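PDB 5Z5M: parahox neighbor from Phaeodactylum tricornutum CCAP 1055/1, which probably carries urate breakdown from 5-hydroxyisourate to (S)-allantoin, by hydrolysis and then stereoselective decarboxylation of the product. Local coordinates for residues F182-V187 and H281-L286; Q242-F247 and P270-I275; K256-S261 and V288-F293. All blocks are in the same frame, centred on the assembly; numbering follows the deposited sequence.

Interaction 1: residues F182-V187 and H281-L286; sequences FLTCHV and HYHVPL
With OG1 of Thr-184 set between its own backbone N and carbonyl carbon (chi1 57°), and with CG of both His-281 and His-283 anti to the backbone N, one hydroxyl lies between two imidazoles of the neighbouring strand. Thr-184 OG1 is 2.9 Å from His-281 NE2 and 2.8 Å from His-283 ND1. It meets each ring at its edge, and two hydrogen bonds therefore hold this single oxygen and limit the turning of both rings. The imidazole of His-281 also lies flat against Phe-182 in an offset stack, centroids 4.0 Å apart and planes at 18°, with Phe-182 CE2 over the histidine face. Further along, His-186 CB approaches the edge of the His-283 ring, 3.6 Å from CE1.

The backbones illustrate parallel pairing within the β-sandwich of the transthyretin family. Tyr-282 N bonds to Phe-182 O, Thr-184 N to Tyr-282 O at 3.0 Å, and Val-284 N to Thr-184 O; after the regular strands break, Leu-286 N still reaches His-186 O at 2.8 Å. The alternation sends Leu-183, Val-187, Tyr-282 and Leu-286 to the other face, where Leu-183 CD1 touches Tyr-282 CB at 3.9 Å. Leu-286 packs on Phe-247 of strand 241-248, Leu-183 on Phe-273 of strand 268-275, and the hydroxyl of Tyr-282 is bound to Asp-276 N.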
# COMPACT_ATOMS: atom_id res chain seq x y z
N PHE A 182 -13.05 -13.03 16.87
CA PHE A 182 -13.96 -12.79 15.75
C PHE A 182 -13.26 -12.14 14.57
O PHE A 182 -12.13 -11.64 14.70
CB PHE A 182 -15.16 -11.93 16.19
CG PHE A 182 -14.79 -10.56 16.72
CD1 PHE A 182 -14.35 -10.40 18.03
CD2 PHE A 182 -14.91 -9.44 15.92
CE1 PHE A 182 -14.01 -9.14 18.52
CE2 PHE A 182 -14.58 -8.18 16.40
CZ PHE A 182 -14.13 -8.03 17.70
N LEU A 183 -13.95 -12.15 13.43
CA LEU A 183 -13.40 -11.67 12.17
C LEU A 183 -14.25 -10.55 11.60
O LEU A 183 -15.46 -10.70 11.43
CB LEU A 183 -13.32 -12.82 11.16
CG LEU A 183 -12.84 -12.52 9.74
CD1 LEU A 183 -11.38 -12.06 9.71
CD2 LEU A 183 -13.02 -13.75 8.86
N THR A 184 -13.62 -9.41 11.34
CA THR A 184 -14.31 -8.28 10.73
C THR A 184 -13.63 -7.87 9.43
O THR A 184 -12.50 -8.29 9.13
CB THR A 184 -14.36 -7.06 11.66
OG1 THR A 184 -13.02 -6.69 12.03
CG2 THR A 184 -15.18 -7.36 12.91
N CYS A 185 -14.32 -7.03 8.67
CA CYS A 185 -13.83 -6.56 7.39
C CYS A 185 -14.25 -5.11 7.16
O CYS A 185 -15.27 -4.66 7.67
CB CYS A 185 -14.37 -7.45 6.27
SG CYS A 185 -13.59 -7.15 4.66
N HIS A 186 -13.43 -4.39 6.41
CA HIS A 186 -13.71 -3.02 6.02
C HIS A 186 -13.21 -2.85 4.60
O HIS A 186 -12.14 -3.35 4.25
CB HIS A 186 -13.03 -2.04 6.99
CG HIS A 186 -13.16 -0.60 6.60
ND1 HIS A 186 -14.36 0.07 6.64
CD2 HIS A 186 -12.24 0.29 6.16
CE1 HIS A 186 -14.17 1.32 6.25
NE2 HIS A 186 -12.90 1.48 5.95
N VAL A 187 -13.98 -2.17 3.76
CA VAL A 187 -13.52 -1.88 2.40
C VAL A 187 -13.43 -0.38 2.18
O VAL A 187 -14.39 0.36 2.41
CB VAL A 187 -14.45 -2.48 1.34
CG1 VAL A 187 -13.88 -2.20 -0.05
CG2 VAL A 187 -14.63 -3.97 1.58
N HIS A 281 -9.09 -10.90 17.82
CA HIS A 281 -9.86 -10.15 16.84
C HIS A 281 -9.02 -9.98 15.57
O HIS A 281 -7.98 -9.31 15.59
CB HIS A 281 -10.28 -8.79 17.39
CG HIS A 281 -10.94 -7.90 16.39
ND1 HIS A 281 -11.06 -6.54 16.56
CD2 HIS A 281 -11.51 -8.18 15.18
CE1 HIS A 281 -11.68 -6.02 15.52
NE2 HIS A 281 -11.96 -6.99 14.67
N TYR A 282 -9.45 -10.60 14.49
CA TYR A 282 -8.78 -10.43 13.20
C TYR A 282 -9.57 -9.44 12.37
O TYR A 282 -10.75 -9.62 12.13
CB TYR A 282 -8.66 -11.76 12.45
CG TYR A 282 -7.50 -12.64 12.86
CD1 TYR A 282 -7.39 -13.13 14.15
CD2 TYR A 282 -6.53 -13.00 11.93
CE1 TYR A 282 -6.33 -13.95 14.51
CE2 TYR A 282 -5.48 -13.82 12.28
CZ TYR A 282 -5.38 -14.29 13.57
OH TYR A 282 -4.33 -15.10 13.93
N HIS A 283 -8.91 -8.37 11.95
CA HIS A 283 -9.52 -7.42 11.04
C HIS A 283 -8.78 -7.49 9.71
O HIS A 283 -7.63 -7.08 9.62
CB HIS A 283 -9.48 -6.00 11.62
CG HIS A 283 -10.10 -4.97 10.73
ND1 HIS A 283 -11.47 -4.86 10.57
CD2 HIS A 283 -9.55 -4.02 9.94
CE1 HIS A 283 -11.72 -3.88 9.73
NE2 HIS A 283 -10.58 -3.36 9.33
N VAL A 284 -9.43 -8.02 8.68
CA VAL A 284 -8.78 -8.21 7.39
C VAL A 284 -9.51 -7.42 6.32
O VAL A 284 -10.42 -7.94 5.68
CB VAL A 284 -8.71 -9.71 7.02
CG1 VAL A 284 -7.99 -9.91 5.67
CG2 VAL A 284 -8.01 -10.49 8.11
N PRO A 285 -9.11 -6.15 6.15
CA PRO A 285 -9.77 -5.21 5.25
C PRO A 285 -9.24 -5.24 3.81
O PRO A 285 -8.26 -5.94 3.52
CB PRO A 285 -9.45 -3.86 5.89
CG PRO A 285 -8.08 -4.06 6.45
CD PRO A 285 -8.00 -5.52 6.87
N LEU A 286 -9.89 -4.48 2.94
CA LEU A 286 -9.44 -4.30 1.57
C LEU A 286 -9.32 -2.80 1.25
O LEU A 286 -10.28 -2.04 1.43
CB LEU A 286 -10.41 -4.97 0.59
CG LEU A 286 -10.09 -4.82 -0.90
CD1 LEU A 286 -8.84 -5.62 -1.26
CD2 LEU A 286 -11.27 -5.25 -1.77

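Interaction 2: residues Q242-F247 and P270-I275; sequences QYEWTF and PLRFGI
An aromatic cluster of Tyr-243, Trp-245 and Phe-273 lines the inner face of an antiparallel strand pair in the transthyretin-like sandwich, while a salt bridge spans its other face. Phe-273 sits in the middle of the cluster. With its CG between the backbone N and the carbonyl carbon (chi1 70°), the ring leans across toward strand 241-248, where Tyr-243 CB lies over one face, 3.7 Å from Phe-273 CZ. Phe-273 CE1 in turn comes over the face of the Trp-245 indole, 3.5 Å from CD1. Both ring pairs are nearly parallel but slid apart, so the overlap is slight. Ile-275 CD1 extends the apolar surface to Tyr-243 CE1 at 3.5 Å, and Leu-271 CD2 does the same at the far end against Phe-247 CE2 at 3.6 Å.

On the reverse face Arg-272 grips Glu-244 side-on: NE, at 3.1 Å, and NH2, at 3.2 Å, both converge on Glu-244 OE2. That oxygen lies almost in the guanidinium plane, where both N-H groups point, and the carboxylate is turned only 14° from that plane. Gln-242 NE2 rests against the aliphatic Arg-272 CD. A leucine in place of Arg-272 would probably leave the Glu-244 carboxylate without its charged mate and free to turn.

Paired backbone bonds link Tyr-243 with Phe-273, Tyr-243 N lying 2.7 Å from Phe-273 O, and likewise Trp-245 with Leu-271. Strand 241-248 is flanked on its other edge by strand 200-207; strand 268-275 is outermost within this chain, and Gly-274 makes backbone hydrogen bonds to the second subunit. The aromatic face packs on strands 182-189 and 281-289.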
# COMPACT_ATOMS: atom_id res chain seq x y z
N GLN A 242 -7.43 -21.91 7.06
CA GLN A 242 -7.22 -21.01 5.94
C GLN A 242 -8.56 -20.58 5.36
O GLN A 242 -9.47 -21.39 5.19
CB GLN A 242 -6.37 -21.69 4.87
CG GLN A 242 -5.93 -20.75 3.77
CD GLN A 242 -5.08 -21.44 2.73
OE1 GLN A 242 -5.38 -22.55 2.28
NE2 GLN A 242 -3.99 -20.79 2.33
N TYR A 243 -8.67 -19.29 5.05
CA TYR A 243 -9.91 -18.72 4.52
C TYR A 243 -9.67 -17.94 3.22
O TYR A 243 -8.53 -17.63 2.87
CB TYR A 243 -10.56 -17.80 5.55
CG TYR A 243 -11.03 -18.50 6.82
CD1 TYR A 243 -10.12 -18.88 7.80
CD2 TYR A 243 -12.38 -18.77 7.03
CE1 TYR A 243 -10.54 -19.52 8.95
CE2 TYR A 243 -12.80 -19.42 8.18
CZ TYR A 243 -11.88 -19.79 9.14
OH TYR A 243 -12.29 -20.43 10.29
N GLU A 244 -10.75 -17.62 2.52
CA GLU A 244 -10.66 -16.75 1.35
C GLU A 244 -11.88 -15.84 1.23
O GLU A 244 -13.01 -16.31 1.16
CB GLU A 244 -10.50 -17.59 0.07
CG GLU A 244 -10.29 -16.77 -1.18
CD GLU A 244 -9.96 -17.64 -2.39
OE1 GLU A 244 -10.73 -17.61 -3.37
OE2 GLU A 244 -8.92 -18.33 -2.36
N TRP A 245 -11.64 -14.52 1.25
CA TRP A 245 -12.67 -13.56 0.86
C TRP A 245 -12.81 -13.59 -0.65
O TRP A 245 -11.86 -13.89 -1.37
CB TRP A 245 -12.34 -12.12 1.25
CG TRP A 245 -12.18 -11.75 2.71
CD1 TRP A 245 -11.02 -11.35 3.32
CD2 TRP A 245 -13.22 -11.63 3.70
NE1 TRP A 245 -11.26 -11.03 4.63
CE2 TRP A 245 -12.60 -11.20 4.90
CE3 TRP A 245 -14.59 -11.87 3.71
CZ2 TRP A 245 -13.31 -11.01 6.08
CZ3 TRP A 245 -15.30 -11.67 4.89
CH2 TRP A 245 -14.65 -11.25 6.06
N THR A 246 -13.99 -13.23 -1.13
CA THR A 246 -14.18 -12.88 -2.53
C THR A 246 -14.83 -11.50 -2.56
O THR A 246 -15.96 -11.35 -2.12
CB THR A 246 -15.05 -13.90 -3.28
OG1 THR A 246 -14.44 -15.20 -3.24
CG2 THR A 246 -15.22 -13.49 -4.74
N PHE A 247 -14.09 -10.50 -3.02
CA PHE A 247 -14.62 -9.15 -3.13
C PHE A 247 -15.11 -8.89 -4.54
O PHE A 247 -14.33 -8.99 -5.50
CB PHE A 247 -13.56 -8.11 -2.74
CG PHE A 247 -13.09 -8.21 -1.32
CD1 PHE A 247 -13.78 -7.57 -0.30
CD2 PHE A 247 -11.95 -8.94 -1.01
CE1 PHE A 247 -13.34 -7.66 1.01
CE2 PHE A 247 -11.51 -9.02 0.29
CZ PHE A 247 -12.20 -8.39 1.31
N PRO A 270 -9.90 -12.19 -5.03
CA PRO A 270 -9.74 -13.17 -3.95
C PRO A 270 -8.72 -12.68 -2.92
O PRO A 270 -7.72 -12.07 -3.30
CB PRO A 270 -9.24 -14.41 -4.68
CG PRO A 270 -8.44 -13.85 -5.81
CD PRO A 270 -9.15 -12.59 -6.24
N LEU A 271 -8.99 -12.94 -1.65
CA LEU A 271 -8.06 -12.58 -0.58
C LEU A 271 -7.91 -13.78 0.34
O LEU A 271 -8.77 -14.03 1.19
CB LEU A 271 -8.55 -11.36 0.20
CG LEU A 271 -7.49 -10.36 0.70
CD1 LEU A 271 -6.75 -9.77 -0.47
CD2 LEU A 271 -8.13 -9.25 1.54
N ARG A 272 -6.82 -14.52 0.16
CA ARG A 272 -6.55 -15.75 0.89
C ARG A 272 -5.72 -15.45 2.14
O ARG A 272 -4.71 -14.75 2.06
CB ARG A 272 -5.83 -16.75 -0.02
CG ARG A 272 -5.65 -18.15 0.53
CD ARG A 272 -5.10 -19.06 -0.56
NE ARG A 272 -5.94 -19.04 -1.75
CZ ARG A 272 -5.58 -19.53 -2.94
NH1 ARG A 272 -4.39 -20.09 -3.09
NH2 ARG A 272 -6.41 -19.47 -3.97
N PHE A 273 -6.16 -15.97 3.29
CA PHE A 273 -5.49 -15.69 4.56
C PHE A 273 -5.71 -16.77 5.63
O PHE A 273 -6.67 -17.54 5.57
CB PHE A 273 -5.93 -14.33 5.10
CG PHE A 273 -7.36 -14.30 5.58
CD1 PHE A 273 -8.40 -14.14 4.67
CD2 PHE A 273 -7.66 -14.44 6.92
CE1 PHE A 273 -9.72 -14.11 5.10
CE2 PHE A 273 -8.98 -14.41 7.36
CZ PHE A 273 -10.00 -14.25 6.45
N GLY A 274 -4.82 -16.80 6.61
CA GLY A 274 -4.90 -17.78 7.67
C GLY A 274 -5.26 -17.15 9.00
O GLY A 274 -4.87 -16.01 9.28
N ILE A 275 -6.03 -17.89 9.80
CA ILE A 275 -6.33 -17.51 11.18
C ILE A 275 -5.62 -18.47 12.13
O ILE A 275 -5.80 -19.69 12.04
CB ILE A 275 -7.84 -17.52 11.45
CG1 ILE A 275 -8.52 -16.37 10.68
CG2 ILE A 275 -8.12 -17.38 12.96
CD1 ILE A 275 -10.02 -16.49 10.61

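Interaction 3: residues K256-S261 and V288-F293; sequences KGTFTS and VSPWSF
Pro-290 is met by two threonine methyls: Thr-258 CG2 reaches its CG at 3.7 Å, and Thr-260 CG2 its CB at 3.9 Å. The Thr-258 methyl lies anti to the backbone N of its residue, which turns it toward the proline, and each threonine side chain runs at about a right angle to that of the proline. Beside this apolar patch the indole of Trp-291 turns its edge to Phe-259 and Ser-261. Phe-259 CD2 stands 4.0 Å from Trp-291 CZ2, and Ser-261 OG lies near the indole plane, 3.5 Å from CH2. No direct hydrogen bond joins the two segments. One water does so instead, donating to Phe-259 O at 2.7 Å and accepting from Trp-291 NE1 at 2.9 Å, so that the indole N-H is satisfied within the ring plane.

A turn on one side and a helix end on the other position these groups. The bend between strands is an ST turn: Ser-289 OG accepts from Trp-291 N at 3.1 Å and also bonds to Thr-190 O of the third subunit, and Pro-290 CB lies over a face of the Trp-291 ring. The opposing loop starts from a Schellman motif that ends helix 249-256, with Gly-257 at its C-prime position and Thr-258 N bonded back to Phe-253 O.

Phe-253 of that helix also touches both Thr-260 and Pro-290. Farther out, Phe-259 packs on Glu-160 of the second subunit and Trp-291 on Gly-191 of the third, while Ser-292 and Phe-293 continue the sheet by antiparallel pairing with a strand of the second subunit.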
# COMPACT_ATOMS: atom_id res chain seq x y z
N LYS A 256 -20.67 3.13 -9.43
CA LYS A 256 -20.20 4.51 -9.29
C LYS A 256 -19.98 5.17 -10.65
O LYS A 256 -19.76 6.38 -10.73
CB LYS A 256 -18.89 4.54 -8.49
CG LYS A 256 -19.05 4.10 -7.04
CD LYS A 256 -18.88 5.27 -6.10
CE LYS A 256 -19.57 5.01 -4.78
NZ LYS A 256 -19.28 6.07 -3.78
N GLY A 257 -20.04 4.36 -11.70
CA GLY A 257 -19.69 4.85 -13.03
C GLY A 257 -18.20 5.10 -13.15
O GLY A 257 -17.75 5.79 -14.07
N THR A 258 -17.41 4.54 -12.23
CA THR A 258 -15.95 4.69 -12.27
C THR A 258 -15.38 4.05 -13.53
O THR A 258 -15.78 2.94 -13.91
CB THR A 258 -15.28 4.07 -11.02
OG1 THR A 258 -15.88 4.61 -9.84
CG2 THR A 258 -13.79 4.38 -10.99
N PHE A 259 -14.47 4.75 -14.20
CA PHE A 259 -13.89 4.19 -15.41
C PHE A 259 -13.08 2.94 -15.10
O PHE A 259 -12.22 2.94 -14.22
CB PHE A 259 -13.00 5.19 -16.13
CG PHE A 259 -12.35 4.63 -17.36
CD1 PHE A 259 -13.09 4.45 -18.52
CD2 PHE A 259 -11.02 4.24 -17.35
CE1 PHE A 259 -12.51 3.91 -19.65
CE2 PHE A 259 -10.43 3.70 -18.48
CZ PHE A 259 -11.18 3.54 -19.64
N THR A 260 -13.41 1.87 -15.82
CA THR A 260 -12.64 0.64 -15.81
C THR A 260 -12.45 0.19 -17.25
O THR A 260 -13.19 0.61 -18.14
CB THR A 260 -13.34 -0.47 -14.99
OG1 THR A 260 -14.67 -0.65 -15.48
CG2 THR A 260 -13.40 -0.10 -13.51
N SER A 261 -11.44 -0.65 -17.49
CA SER A 261 -11.22 -1.18 -18.83
C SER A 261 -12.34 -2.15 -19.20
O SER A 261 -12.98 -2.73 -18.32
CB SER A 261 -9.85 -1.88 -18.91
OG SER A 261 -8.80 -0.96 -18.65
N VAL A 288 -8.84 -0.52 -1.98
CA VAL A 288 -8.95 -0.83 -3.41
C VAL A 288 -9.29 0.37 -4.31
O VAL A 288 -10.02 1.28 -3.93
CB VAL A 288 -10.02 -1.94 -3.62
CG1 VAL A 288 -11.40 -1.48 -3.15
CG2 VAL A 288 -10.06 -2.39 -5.07
N SER A 289 -8.69 0.37 -5.50
CA SER A 289 -9.09 1.25 -6.60
C SER A 289 -9.25 0.33 -7.81
O SER A 289 -8.99 -0.86 -7.70
CB SER A 289 -8.04 2.35 -6.84
OG SER A 289 -6.90 1.86 -7.53
N PRO A 290 -9.69 0.87 -8.97
CA PRO A 290 -9.74 -0.05 -10.12
C PRO A 290 -8.36 -0.57 -10.54
O PRO A 290 -8.29 -1.52 -11.33
CB PRO A 290 -10.36 0.81 -11.23
CG PRO A 290 -11.17 1.81 -10.51
CD PRO A 290 -10.40 2.13 -9.25
N TRP A 291 -7.30 0.03 -10.03
CA TRP A 291 -5.95 -0.22 -10.55
C TRP A 291 -4.97 -0.67 -9.48
O TRP A 291 -3.78 -0.81 -9.75
CB TRP A 291 -5.41 1.04 -11.24
CG TRP A 291 -6.43 1.70 -12.12
CD1 TRP A 291 -7.20 2.79 -11.81
CD2 TRP A 291 -6.80 1.31 -13.45
NE1 TRP A 291 -8.01 3.10 -12.87
CE2 TRP A 291 -7.79 2.21 -13.89
CE3 TRP A 291 -6.38 0.30 -14.32
CZ2 TRP A 291 -8.37 2.13 -15.15
CZ3 TRP A 291 -6.97 0.21 -15.58
CH2 TRP A 291 -7.95 1.12 -15.98
N SER A 292 -5.47 -0.91 -8.28
CA SER A 292 -4.58 -1.28 -7.17
C SER A 292 -5.37 -1.86 -6.02
O SER A 292 -6.54 -1.55 -5.84
CB SER A 292 -3.79 -0.06 -6.70
OG SER A 292 -4.66 0.86 -6.05
N PHE A 293 -4.73 -2.70 -5.22
CA PHE A 293 -5.34 -3.07 -3.96
C PHE A 293 -4.30 -3.54 -2.96
O PHE A 293 -3.17 -3.90 -3.32
CB PHE A 293 -6.45 -4.13 -4.17
CG PHE A 293 -5.95 -5.52 -4.48
CD1 PHE A 293 -5.77 -6.44 -3.46
CD2 PHE A 293 -5.75 -5.93 -5.78
CE1 PHE A 293 -5.34 -7.73 -3.74
CE2 PHE A 293 -5.34 -7.22 -6.07
CZ PHE A 293 -5.12 -8.12 -5.05
O HOH W 1 -10.41 4.72 -13.20

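The three contacts trace one transthyretin-like domain from its core to its periphery. Interaction 2 is buried and interaction 1 partly so; they belong to different sheets, and their apolar faces meet where Cys-185 packs on Trp-245 and Phe-247. Backbone bonding is unbroken and antiparallel in interaction 2, parallel and interrupted midway in interaction 1, and their other faces differ: a hydroxyl shared by histidines in one, a charged pair in the other. Interaction 3, centred about 21 Å from the centre of each, shares strand 281-289 with interaction 1 but joins a loop to a turn by methyl contacts and a water. Within its segment 288-293, Phe-293 touches Leu-286 and Leu-271 of the two strand pairs.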